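Local coordinates for protein blue-light receptor of the BLUF-family (Rhodobacter sphaeroides, PDB 2BYC) that binds flavin mononucleotide and probably acts as a blue-light photoreceptor of the BLUF family in bacterial signalling, at residues Glu63-Arg66 against Leu67-Asp71; Leu43-Gly47 against Val48-Gln52; Arg15-Pro19 against Val20-Val24; Pro91-Ser94 against Met95-Val98. One frame throughout, in Å; residues are numbered along the deposited sequence.

Contact 1: Glu63-Arg66 against Leu67-Asp71; sequences ELFR and LISAD. With FMN (flavin mononucleotide), chain C.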
loop_
_atom_site.group_PDB
_atom_site.type_symbol
_atom_site.label_atom_id
_atom_site.label_comp_id
_atom_site.label_asym_id
_atom_site.label_seq_id
_atom_site.Cartn_x
_atom_site.Cartn_y
_atom_site.Cartn_z
ATOM N N GLU A 63 -0.817 -14.644 0.210
ATOM C CA GLU A 63 -1.951 -14.868 1.060
ATOM C C GLU A 63 -2.815 -13.629 1.275
ATOM O O GLU A 63 -4.045 -13.644 1.104
ATOM C CB GLU A 63 -1.433 -15.351 2.390
ATOM C CG GLU A 63 -2.517 -15.701 3.320
ATOM C CD GLU A 63 -2.050 -16.216 4.692
ATOM O OE1 GLU A 63 -1.249 -15.505 5.381
ATOM O OE2 GLU A 63 -2.534 -17.322 5.092
ATOM N N LEU A 64 -2.130 -12.527 1.567
ATOM C CA LEU A 64 -2.757 -11.298 1.873
ATOM C C LEU A 64 -3.426 -10.788 0.641
ATOM O O LEU A 64 -4.565 -10.355 0.693
ATOM C CB LEU A 64 -1.738 -10.300 2.437
ATOM C CG LEU A 64 -2.440 -9.036 2.967
ATOM C CD1 LEU A 64 -3.623 -9.235 4.051
ATOM C CD2 LEU A 64 -1.472 -7.963 3.412
ATOM N N PHE A 65 -2.721 -10.804 -0.475
ATOM C CA PHE A 65 -3.281 -10.218 -1.664
ATOM C C PHE A 65 -4.532 -10.977 -1.999
ATOM O O PHE A 65 -5.473 -10.389 -2.500
ATOM C CB PHE A 65 -2.236 -10.294 -2.799
ATOM C CG PHE A 65 -2.691 -9.660 -4.090
ATOM C CD1 PHE A 65 -3.081 -8.329 -4.117
ATOM C CD2 PHE A 65 -2.673 -10.371 -5.270
ATOM C CE1 PHE A 65 -3.453 -7.724 -5.313
ATOM C CE2 PHE A 65 -3.051 -9.771 -6.464
ATOM C CZ PHE A 65 -3.446 -8.445 -6.482
ATOM N N ARG A 66 -4.546 -12.283 -1.683
ATOM C CA ARG A 66 -5.688 -13.123 -1.976
ATOM C C ARG A 66 -6.865 -12.610 -1.235
ATOM O O ARG A 66 -7.908 -12.513 -1.829
ATOM C CB ARG A 66 -5.504 -14.590 -1.576
ATOM C CG ARG A 66 -4.465 -15.236 -2.400
ATOM C CD ARG A 66 -5.003 -16.026 -3.608
ATOM N NE ARG A 66 -3.878 -16.686 -4.274
ATOM C CZ ARG A 66 -3.136 -17.625 -3.695
ATOM N NH1 ARG A 66 -3.413 -18.021 -2.450
ATOM N NH2 ARG A 66 -2.109 -18.145 -4.351
ATOM N N LEU A 67 -6.692 -12.318 0.052
ATOM C CA LEU A 67 -7.758 -11.805 0.926
ATOM C C LEU A 67 -8.231 -10.441 0.503
ATOM O O LEU A 67 -9.419 -10.182 0.372
ATOM C CB LEU A 67 -7.216 -11.710 2.334
ATOM C CG LEU A 67 -7.546 -12.991 3.064
ATOM C CD1 LEU A 67 -6.674 -13.156 4.326
ATOM C CD2 LEU A 67 -9.117 -13.026 3.338
ATOM N N ILE A 68 -7.287 -9.557 0.279
ATOM C CA ILE A 68 -7.570 -8.199 -0.122
ATOM C C ILE A 68 -8.337 -8.138 -1.478
ATOM O O ILE A 68 -9.163 -7.252 -1.711
ATOM C CB ILE A 68 -6.246 -7.410 -0.189
ATOM C CG1 ILE A 68 -5.547 -7.265 1.190
ATOM C CG2 ILE A 68 -6.493 -6.063 -0.661
ATOM C CD1 ILE A 68 -4.183 -6.644 1.015
ATOM N N SER A 69 -7.977 -9.021 -2.401
ATOM C CA SER A 69 -8.681 -9.164 -3.695
ATOM C C SER A 69 -10.094 -9.696 -3.520
ATOM O O SER A 69 -10.935 -9.458 -4.352
ATOM C CB SER A 69 -7.925 -10.126 -4.600
ATOM O OG SER A 69 -6.689 -9.565 -5.010
ATOM N N ALA A 70 -10.362 -10.397 -2.435
ATOM C CA ALA A 70 -11.726 -10.812 -2.131
ATOM C C ALA A 70 -12.579 -9.724 -1.467
ATOM O O ALA A 70 -13.736 -9.964 -1.161
ATOM C CB ALA A 70 -11.735 -12.106 -1.258
ATOM N N ASP A 71 -12.000 -8.542 -1.237
ATOM C CA ASP A 71 -12.680 -7.443 -0.562
ATOM C C ASP A 71 -13.607 -6.565 -1.428
ATOM O O ASP A 71 -13.230 -6.012 -2.459
ATOM C CB ASP A 71 -11.684 -6.654 0.272
ATOM C CG ASP A 71 -12.366 -5.720 1.267
ATOM O OD1 ASP A 71 -13.338 -5.053 0.896
ATOM O OD2 ASP A 71 -11.936 -5.637 2.427
HETATM N N1 FMN C . -6.361 -6.318 5.425
HETATM C C2 FMN C . -5.144 -6.617 5.995
HETATM O O2 FMN C . -5.075 -7.462 6.918
HETATM N N3 FMN C . -4.004 -6.007 5.584
HETATM C C4 FMN C . -4.122 -5.074 4.614
HETATM O O4 FMN C . -3.128 -4.574 4.196
HETATM C C4A FMN C . -5.348 -4.754 4.022
HETATM N N5 FMN C . -5.415 -3.793 3.028
HETATM C C5A FMN C . -6.623 -3.519 2.370
HETATM C C6 FMN C . -6.689 -2.594 1.352
HETATM C C7 FMN C . -7.892 -2.247 0.720
HETATM C C7M FMN C . -7.901 -1.329 -0.510
HETATM C C8 FMN C . -9.042 -2.892 1.122
HETATM C C8M FMN C . -10.381 -2.636 0.450
HETATM C C9 FMN C . -8.991 -3.841 2.141
HETATM C C9A FMN C . -7.751 -4.159 2.775
HETATM N N10 FMN C . -7.682 -5.106 3.822
HETATM C C10 FMN C . -6.462 -5.402 4.418
HETATM C "C1'" FMN C . -8.902 -5.595 4.526
HETATM C "C2'" FMN C . -8.888 -7.071 4.208
HETATM O "O2'" FMN C . -9.534 -7.100 2.968
HETATM C "C3'" FMN C . -9.570 -7.992 5.234
HETATM O "O3'" FMN C . -10.948 -7.818 5.139
HETATM C "C4'" FMN C . -9.171 -7.820 6.691
HETATM O "O4'" FMN C . -7.824 -8.250 6.982
HETATM C "C5'" FMN C . -10.097 -8.672 7.563
HETATM O "O5'" FMN C . -11.149 -7.991 8.250
HETATM P P FMN C . -11.820 -8.887 9.398
HETATM O O1P FMN C . -12.847 -8.086 10.213
HETATM O O2P FMN C . -12.502 -10.015 8.634
HETATM O O3P FMN C . -10.617 -9.333 10.192
#

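Contact 2: Leu43-Gly47 against Val48-Gln52; sequences LLYNG and VHFVQ. With FMN (flavin mononucleotide), chain C.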
loop_
_atom_site.group_PDB
_atom_site.type_symbol
_atom_site.label_atom_id
_atom_site.label_comp_id
_atom_site.label_asym_id
_atom_site.label_seq_id
_atom_site.Cartn_x
_atom_site.Cartn_y
_atom_site.Cartn_z
ATOM N N LEU A 43 -0.777 2.327 2.218
ATOM C CA LEU A 43 -1.962 2.401 1.422
ATOM C C LEU A 43 -2.247 3.821 1.063
ATOM O O LEU A 43 -2.341 4.704 1.933
ATOM C CB LEU A 43 -3.054 1.909 2.274
ATOM C CG LEU A 43 -4.517 1.875 1.814
ATOM C CD1 LEU A 43 -4.669 1.054 0.557
ATOM C CD2 LEU A 43 -5.429 1.423 2.945
ATOM N N LEU A 44 -2.377 4.088 -0.220
ATOM C CA LEU A 44 -2.589 5.453 -0.659
ATOM C C LEU A 44 -4.054 5.494 -1.012
ATOM O O LEU A 44 -4.513 4.618 -1.686
ATOM C CB LEU A 44 -1.684 5.835 -1.871
ATOM C CG LEU A 44 -0.169 5.714 -1.668
ATOM C CD1 LEU A 44 0.323 4.340 -1.631
ATOM C CD2 LEU A 44 0.497 6.245 -2.834
ATOM N N TYR A 45 -4.737 6.551 -0.605
ATOM C CA TYR A 45 -6.136 6.660 -0.842
ATOM C C TYR A 45 -6.390 8.116 -1.303
ATOM O O TYR A 45 -5.981 9.019 -0.606
ATOM C CB TYR A 45 -6.912 6.266 0.387
ATOM C CG TYR A 45 -8.350 6.735 0.314
ATOM C CD1 TYR A 45 -9.283 6.103 -0.508
ATOM C CD2 TYR A 45 -8.744 7.855 1.048
ATOM C CE1 TYR A 45 -10.608 6.575 -0.585
ATOM C CE2 TYR A 45 -10.021 8.317 0.987
ATOM C CZ TYR A 45 -10.932 7.711 0.174
ATOM O OH TYR A 45 -12.208 8.269 0.166
ATOM N N ASN A 46 -7.019 8.340 -2.471
ATOM C CA ASN A 46 -7.198 9.751 -2.981
ATOM C C ASN A 46 -8.646 10.009 -3.192
ATOM O O ASN A 46 -9.011 11.046 -3.737
ATOM C CB ASN A 46 -6.479 9.948 -4.318
ATOM C CG ASN A 46 -7.094 9.112 -5.458
ATOM O OD1 ASN A 46 -6.723 9.232 -6.597
ATOM N ND2 ASN A 46 -7.990 8.279 -5.136
ATOM N N GLY A 47 -9.468 9.078 -2.734
ATOM C CA GLY A 47 -10.894 9.224 -2.858
ATOM C C GLY A 47 -11.470 8.456 -4.036
ATOM O O GLY A 47 -12.667 8.261 -4.097
ATOM N N VAL A 48 -10.632 8.027 -4.965
ATOM C CA VAL A 48 -11.137 7.340 -6.164
ATOM C C VAL A 48 -10.504 5.983 -6.376
ATOM O O VAL A 48 -11.156 5.063 -6.834
ATOM C CB VAL A 48 -10.880 8.217 -7.411
ATOM C CG1 VAL A 48 -11.433 7.630 -8.697
ATOM C CG2 VAL A 48 -11.467 9.621 -7.169
ATOM N N HIS A 49 -9.216 5.902 -6.077
ATOM C CA HIS A 49 -8.389 4.717 -6.329
ATOM C C HIS A 49 -7.651 4.453 -5.012
ATOM O O HIS A 49 -7.516 5.364 -4.245
ATOM C CB HIS A 49 -7.352 5.042 -7.372
ATOM C CG HIS A 49 -7.923 5.083 -8.753
ATOM N ND1 HIS A 49 -8.471 3.962 -9.351
ATOM C CD2 HIS A 49 -8.134 6.107 -9.605
ATOM C CE1 HIS A 49 -8.926 4.286 -10.548
ATOM N NE2 HIS A 49 -8.723 5.581 -10.728
ATOM N N PHE A 50 -7.290 3.209 -4.718
ATOM C CA PHE A 50 -6.249 2.910 -3.673
ATOM C C PHE A 50 -5.070 2.442 -4.448
ATOM O O PHE A 50 -5.215 1.808 -5.518
ATOM C CB PHE A 50 -6.700 1.677 -2.919
ATOM C CG PHE A 50 -7.810 1.899 -1.936
ATOM C CD1 PHE A 50 -9.028 1.203 -2.047
ATOM C CD2 PHE A 50 -7.665 2.776 -0.885
ATOM C CE1 PHE A 50 -10.048 1.378 -1.064
ATOM C CE2 PHE A 50 -8.680 2.959 0.049
ATOM C CZ PHE A 50 -9.873 2.223 -0.054
ATOM N N VAL A 51 -3.885 2.775 -3.939
ATOM C CA VAL A 51 -2.638 2.147 -4.399
ATOM C C VAL A 51 -2.085 1.576 -3.115
ATOM O O VAL A 51 -1.973 2.260 -2.147
ATOM C CB VAL A 51 -1.684 3.154 -5.096
ATOM C CG1 VAL A 51 -0.381 2.481 -5.401
ATOM C CG2 VAL A 51 -2.332 3.624 -6.488
ATOM N N GLN A 52 -1.855 0.266 -3.105
ATOM C CA GLN A 52 -1.311 -0.393 -1.922
ATOM C C GLN A 52 0.013 -1.086 -2.230
ATOM O O GLN A 52 0.142 -1.714 -3.254
ATOM C CB GLN A 52 -2.341 -1.328 -1.254
ATOM C CG GLN A 52 -1.809 -1.746 0.072
ATOM C CD GLN A 52 -2.747 -2.644 0.811
ATOM O OE1 GLN A 52 -3.497 -3.435 0.233
ATOM N NE2 GLN A 52 -2.710 -2.530 2.102
HETATM N N1 FMN C . -6.361 -6.318 5.425
HETATM C C2 FMN C . -5.144 -6.617 5.995
HETATM O O2 FMN C . -5.075 -7.462 6.918
HETATM N N3 FMN C . -4.004 -6.007 5.584
HETATM C C4 FMN C . -4.122 -5.074 4.614
HETATM O O4 FMN C . -3.128 -4.574 4.196
HETATM C C4A FMN C . -5.348 -4.754 4.022
HETATM N N5 FMN C . -5.415 -3.793 3.028
HETATM C C5A FMN C . -6.623 -3.519 2.370
HETATM C C6 FMN C . -6.689 -2.594 1.352
HETATM C C7 FMN C . -7.892 -2.247 0.720
HETATM C C7M FMN C . -7.901 -1.329 -0.510
HETATM C C8 FMN C . -9.042 -2.892 1.122
HETATM C C8M FMN C . -10.381 -2.636 0.450
HETATM C C9 FMN C . -8.991 -3.841 2.141
HETATM C C9A FMN C . -7.751 -4.159 2.775
HETATM N N10 FMN C . -7.682 -5.106 3.822
HETATM C C10 FMN C . -6.462 -5.402 4.418
HETATM C "C1'" FMN C . -8.902 -5.595 4.526
HETATM C "C2'" FMN C . -8.888 -7.071 4.208
HETATM O "O2'" FMN C . -9.534 -7.100 2.968
HETATM C "C3'" FMN C . -9.570 -7.992 5.234
HETATM O "O3'" FMN C . -10.948 -7.818 5.139
HETATM C "C4'" FMN C . -9.171 -7.820 6.691
HETATM O "O4'" FMN C . -7.824 -8.250 6.982
HETATM C "C5'" FMN C . -10.097 -8.672 7.563
HETATM O "O5'" FMN C . -11.149 -7.991 8.250
HETATM P P FMN C . -11.820 -8.887 9.398
HETATM O O1P FMN C . -12.847 -8.086 10.213
HETATM O O2P FMN C . -12.502 -10.015 8.634
HETATM O O3P FMN C . -10.617 -9.333 10.192
#

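Contact 3: Arg15-Pro19 against Val20-Val24; sequences RLADP and VADIV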
loop_
_atom_site.group_PDB
_atom_site.type_symbol
_atom_site.label_atom_id
_atom_site.label_comp_id
_atom_site.label_asym_id
_atom_site.label_seq_id
_atom_site.Cartn_x
_atom_site.Cartn_y
_atom_site.Cartn_z
ATOM N N ARG A 15 -14.441 1.445 -3.570
ATOM C CA ARG A 15 -15.828 1.144 -3.600
ATOM C C ARG A 15 -16.403 1.167 -2.180
ATOM O O ARG A 15 -16.848 0.140 -1.620
ATOM C CB ARG A 15 -16.039 -0.179 -4.298
ATOM C CG ARG A 15 -17.430 -0.335 -4.756
ATOM C CD ARG A 15 -17.798 -1.786 -4.657
ATOM N NE ARG A 15 -19.029 -2.035 -5.367
ATOM C CZ ARG A 15 -19.450 -3.234 -5.740
ATOM N NH1 ARG A 15 -18.714 -4.327 -5.462
ATOM N NH2 ARG A 15 -20.624 -3.322 -6.373
ATOM N N LEU A 16 -16.401 2.372 -1.617
ATOM C CA LEU A 16 -16.637 2.594 -0.178
ATOM C C LEU A 16 -18.046 3.134 0.110
ATOM O O LEU A 16 -18.431 4.143 -0.432
ATOM C CB LEU A 16 -15.629 3.624 0.302
ATOM C CG LEU A 16 -14.152 3.299 0.175
ATOM C CD1 LEU A 16 -13.425 4.358 0.936
ATOM C CD2 LEU A 16 -13.941 1.972 0.819
ATOM N N ALA A 17 -18.810 2.470 0.973
ATOM C CA ALA A 17 -20.170 2.950 1.287
ATOM C C ALA A 17 -19.980 4.226 2.096
ATOM O O ALA A 17 -20.672 5.219 1.873
ATOM C CB ALA A 17 -20.949 1.870 2.066
ATOM N N ASP A 18 -18.956 4.234 2.959
ATOM C CA ASP A 18 -18.651 5.363 3.840
ATOM C C ASP A 18 -17.184 5.355 4.099
ATOM O O ASP A 18 -16.747 4.625 4.963
ATOM C CB ASP A 18 -19.368 5.164 5.195
ATOM C CG ASP A 18 -19.305 6.392 6.104
ATOM O OD1 ASP A 18 -18.404 7.248 5.925
ATOM O OD2 ASP A 18 -20.166 6.502 7.012
ATOM N N PRO A 19 -16.420 6.197 3.395
ATOM C CA PRO A 19 -14.987 6.241 3.488
ATOM C C PRO A 19 -14.389 6.227 4.907
ATOM O O PRO A 19 -13.529 5.401 5.180
ATOM C CB PRO A 19 -14.605 7.537 2.711
ATOM C CG PRO A 19 -15.632 7.705 1.757
ATOM C CD PRO A 19 -16.923 7.198 2.442
ATOM N N VAL A 20 -14.810 7.108 5.808
ATOM C CA VAL A 20 -14.184 7.074 7.119
ATOM C C VAL A 20 -14.405 5.714 7.783
ATOM O O VAL A 20 -13.470 5.130 8.269
ATOM C CB VAL A 20 -14.663 8.221 8.022
ATOM C CG1 VAL A 20 -13.951 9.517 7.634
ATOM C CG2 VAL A 20 -16.076 8.390 7.835
ATOM N N ALA A 21 -15.627 5.205 7.766
ATOM C CA ALA A 21 -15.970 4.016 8.559
ATOM C C ALA A 21 -15.327 2.832 7.907
ATOM O O ALA A 21 -14.848 1.905 8.597
ATOM C CB ALA A 21 -17.429 3.793 8.583
ATOM N N ASP A 22 -15.299 2.865 6.584
ATOM C CA ASP A 22 -14.727 1.754 5.858
ATOM C C ASP A 22 -13.208 1.758 6.035
ATOM O O ASP A 22 -12.630 0.695 6.250
ATOM C CB ASP A 22 -15.088 1.784 4.366
ATOM C CG ASP A 22 -16.571 1.485 4.115
ATOM O OD1 ASP A 22 -17.214 1.055 5.101
ATOM O OD2 ASP A 22 -17.082 1.645 2.942
ATOM N N ILE A 23 -12.544 2.921 5.894
ATOM C CA ILE A 23 -11.086 2.946 6.090
ATOM C C ILE A 23 -10.629 2.666 7.528
ATOM O O ILE A 23 -9.576 2.027 7.764
ATOM C CB ILE A 23 -10.473 4.239 5.533
ATOM C CG1 ILE A 23 -10.303 4.102 4.027
ATOM C CG2 ILE A 23 -9.093 4.431 6.185
ATOM C CD1 ILE A 23 -10.455 5.424 3.179
ATOM N N VAL A 24 -11.396 3.114 8.517
ATOM C CA VAL A 24 -11.096 2.732 9.919
ATOM C C VAL A 24 -11.104 1.208 10.121
ATOM O O VAL A 24 -10.196 0.655 10.763
ATOM C CB VAL A 24 -12.085 3.458 10.922
ATOM C CG1 VAL A 24 -11.992 2.909 12.328
ATOM C CG2 VAL A 24 -11.777 4.932 10.974
#

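Contact 4: Pro91-Ser94 against Met95-Val98; sequences PDWS and MRIV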
loop_
_atom_site.group_PDB
_atom_site.type_symbol
_atom_site.label_atom_id
_atom_site.label_comp_id
_atom_site.label_asym_id
_atom_site.label_seq_id
_atom_site.Cartn_x
_atom_site.Cartn_y
_atom_site.Cartn_z
ATOM N N PRO A 91 9.719 -0.465 6.788
ATOM C CA PRO A 91 9.795 -1.438 7.848
ATOM C C PRO A 91 9.024 -1.034 9.105
ATOM O O PRO A 91 8.581 -1.911 9.898
ATOM C CB PRO A 91 11.327 -1.552 8.103
ATOM C CG PRO A 91 11.890 -0.285 7.606
ATOM C CD PRO A 91 11.051 0.037 6.413
ATOM N N ASP A 92 8.792 0.251 9.290
ATOM C CA ASP A 92 8.262 0.647 10.557
ATOM C C ASP A 92 6.748 0.546 10.596
ATOM O O ASP A 92 6.156 0.754 11.650
ATOM C CB ASP A 92 8.745 2.063 10.938
ATOM C CG ASP A 92 10.260 2.168 10.978
ATOM O OD1 ASP A 92 10.918 1.147 11.295
ATOM O OD2 ASP A 92 10.802 3.264 10.662
ATOM N N TRP A 93 6.118 0.245 9.466
ATOM C CA TRP A 93 4.646 0.353 9.335
ATOM C C TRP A 93 4.046 -0.904 8.797
ATOM O O TRP A 93 4.303 -1.314 7.664
ATOM C CB TRP A 93 4.216 1.503 8.438
ATOM C CG TRP A 93 4.881 2.787 8.736
ATOM C CD1 TRP A 93 6.092 3.218 8.269
ATOM C CD2 TRP A 93 4.384 3.813 9.596
ATOM N NE1 TRP A 93 6.370 4.455 8.793
ATOM C CE2 TRP A 93 5.327 4.847 9.593
ATOM C CE3 TRP A 93 3.216 3.963 10.351
ATOM C CZ2 TRP A 93 5.134 6.033 10.275
ATOM C CZ3 TRP A 93 3.032 5.166 11.074
ATOM C CH2 TRP A 93 3.995 6.167 11.023
ATOM N N SER A 94 3.219 -1.469 9.649
ATOM C CA SER A 94 2.311 -2.540 9.368
ATOM C C SER A 94 1.383 -2.201 8.183
ATOM O O SER A 94 1.239 -3.006 7.307
ATOM C CB SER A 94 1.508 -2.798 10.649
ATOM O OG SER A 94 0.779 -3.996 10.558
ATOM N N MET A 95 0.796 -1.001 8.199
ATOM C CA MET A 95 0.088 -0.392 7.046
ATOM C C MET A 95 0.050 1.069 7.477
ATOM O O MET A 95 -0.361 1.365 8.549
ATOM C CB MET A 95 -1.293 -1.039 6.837
ATOM C CG MET A 95 -1.975 -0.825 5.460
ATOM S SD MET A 95 -0.723 -0.616 4.225
ATOM C CE MET A 95 0.049 -2.259 4.146
ATOM N N ARG A 96 0.613 1.964 6.702
ATOM C CA ARG A 96 0.430 3.382 7.016
ATOM C C ARG A 96 -0.575 3.862 5.955
ATOM O O ARG A 96 -0.435 3.483 4.787
ATOM C CB ARG A 96 1.716 4.171 6.906
ATOM C CG ARG A 96 1.531 5.560 7.575
ATOM C CD ARG A 96 2.737 6.344 7.372
ATOM N NE ARG A 96 2.691 7.707 7.904
ATOM C CZ ARG A 96 1.870 8.694 7.518
ATOM N NH1 ARG A 96 0.900 8.483 6.629
ATOM N NH2 ARG A 96 2.000 9.913 8.065
ATOM N N ILE A 97 -1.620 4.578 6.322
ATOM C CA ILE A 97 -2.531 5.065 5.265
ATOM C C ILE A 97 -1.982 6.436 4.935
ATOM O O ILE A 97 -1.520 7.178 5.840
ATOM C CB ILE A 97 -3.979 5.144 5.682
ATOM C CG1 ILE A 97 -4.781 5.614 4.478
ATOM C CG2 ILE A 97 -4.184 5.995 6.896
ATOM C CD1 ILE A 97 -6.238 5.526 4.601
ATOM N N VAL A 98 -1.997 6.738 3.642
ATOM C CA VAL A 98 -1.586 8.022 3.143
ATOM C C VAL A 98 -2.811 8.582 2.374
ATOM O O VAL A 98 -3.091 8.166 1.265
ATOM C CB VAL A 98 -0.366 7.946 2.215
ATOM C CG1 VAL A 98 -0.051 9.319 1.759
ATOM C CG2 VAL A 98 0.868 7.424 2.962
#

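Contact 1: Glu63-Arg66 against Leu67-Asp71
Leu64 and Ile68, one helical turn apart, meet at a slant where Leu64 CG lies 3.5 Å from Ile68 CD1. Leu64 CG lies opposite the backbone N (chi1 -172°), beside the carbonyl carbon, and this carries CD1 over the pyrimidine end of the flavin, 3.6 Å from FMN N3. Ile68 stretches out along CG1 (chi2 173°) over the same face, its CD1 stopping 3.7 Å from FMN N5. The pair belongs to helix 58-69, which together with helix 19-37 flanks the flavin in the ferredoxin-like fold of BLUF domains; Leu64 also touches Asn34 of that second helix. With an alanine in place of Leu64, a gap would probably open against the pyrimidine ring and Ile68 CD1 would be freer to turn. Farther round the helix, Ser69 OG donates back to Phe65 O at 2.9 Å from above the carbonyl plane. Ser69 N reaches the same oxygen from the opposite face, and two bonds therefore grip it. The hydroxyl also sits over the centre of the Phe65 ring, 3.7 Å from Phe65 CZ. Just past the helix, Asp71 OD2 accepts a 2.9 Å hydrogen bond from FMN O2' and forms a salt bridge with Arg73.

Contact 2: Leu43-Gly47 against Val48-Gln52
Phe50 holds its CG opposite its own carbonyl carbon (chi1 -76°) while Tyr45 has its CG trans to the backbone N (chi1 164°), and these torsions bring the two rings together on one face of the sheet. They belong to the beta hairpin of strands 40-45 and 49-55, inside the ferredoxin-like BLUF fold, where Tyr45 and Phe50 form an antiparallel non-hydrogen-bonded pair. The rings cross obliquely, planes at 41° and centroids 5.3 Å apart. Their nearest atoms, Tyr45 CD1 and Phe50 CE2, are 3.2 Å apart, a tight fit. Leu43 on the same face adds CD1, which lies 3.7 Å from Phe50 CD2 and also touches Gln52 CB. The next pair, Leu44 and Val51, is hydrogen-bonded: Leu44 N gives to Val51 O at 2.7 Å, and Val51 N returns the bond to Leu44 O at 3.0 Å. Their side chains turn to the other face, where Leu113 and the helix 120-131 residues Leu124 and Ile128 pack on Leu44. Around the turn, Gly47 adopts a positive phi that would jam a side chain against the preceding carbonyl, and its N lies over the centre of the Tyr45 ring. At the flavin, the dimethylbenzene end rests on Phe50, with FMN C7M over one face of the ring and 3.2 Å from Phe50 CD1. Gln52, extended beyond CG, has its OE1 bonded to Tyr10 OH, while its NE2 donates to FMN O4 at 3.0 Å and to FMN N5 at 3.1 Å.

Contact 3: Arg15-Pro19 against Val20-Val24
Asp22 reaches back from the first turn of its helix to the loop in front of it, where its OD2 accepts from two successive backbone amides. The bond from Asp18 N is 3.2 Å long and nearly straight (176° at the hydrogen), although the donor stands well above the carboxylate plane. Ala17 N is closer, at 2.7 Å from Asp22 OD2, yet its poor angle makes that bond weak. Asp22 has its CG opposite its own carbonyl carbon (chi1 -70°), and this torsion sets the carboxylate beside the amides of Ala17 and Asp18. Leu16 slides past it in the opposite direction, Leu16 CD2 lying 3.7 Å from Asp22 CB, and its other methyl, CD1, meets Ile23 CD1 at 3.9 Å. Amides that converge on this buried carboxylate near the start of a helix would be expected to help keep it ionised. The main chain closes the turn in the regular way: Asp22 N donates to Asp18 O at 2.8 Å, and Ile23 N to Pro19 O at the same 2.8 Å. Asp18 occupies the N-cap position, but its own CG is anti to the backbone N, which brings OD1 to 3.2 Å from Val20 CG2. Farther out, Leu16, Pro19 and Ile23 all pack on Tyr45 of strand 40-45, and the backbone of Arg15 is hydrogen-bonded to Arg73. The arrangement is a helix N-terminus tied to its preceding loop through an aspartate side chain, placed where the first strand of the ferredoxin-like BLUF fold hands over to helix 19-37.

Contact 4: Pro91-Ser94 against Met95-Val98
Trp93 and Arg96 lie side by side and point the same way, the aliphatic part of the arginine running over one face of the indole. Arg96 CD stands over the middle of the six-membered ring, 3.5 Å from its centroid and only 4° off the normal, in a CH-pi contact. Arg96 CG follows at 3.6 Å from Trp93 CE3. The chain, extended from CG to NE, with CG opposite the backbone N (chi1 -166°), keeps these methylenes along the ring. The guanidinium itself is turned by 67° to the indole plane, and with Arg96 CZ at 5.2 Å from the same centroid its cation-pi attraction is at most weak; its NH1 instead pairs with Glu102 in a salt bridge. A serine in place of Trp93 would probably take away the platform under the Arg96 methylenes and leave the chain held chiefly by its salt bridge. Between the two, Ser94 O accepts from Asn34 ND2. The Met95 chain, bent at its second and third torsions, folds back until its CE lies 3.5 Å from Ser94 O and also packs on Gln52. Tryptophan outside the flavin pocket and methionine within it is the Trp-out, Met-in arrangement known from BLUF domains.

From the N terminus, contact 3 comes first, closing the turn between strand 5-14 and helix 19-37. Contact 2 then closes the hairpin of strands 40-45 and 49-55, contact 1 follows at the end of helix 58-69, and contact 4 leads into strand 96-98. All four are local and in series; none nests in or crosses another. They meet in space nonetheless. Tyr45 joins contacts 2 and 3, and Ile23 packs on Ile97 to join contacts 3 and 4. Strand 96-98 runs parallel to 40-45, probably hydrogen-bonded through Leu43, while Ile68 touches Gln52, so contacts 1 and 2 approach the flavin together.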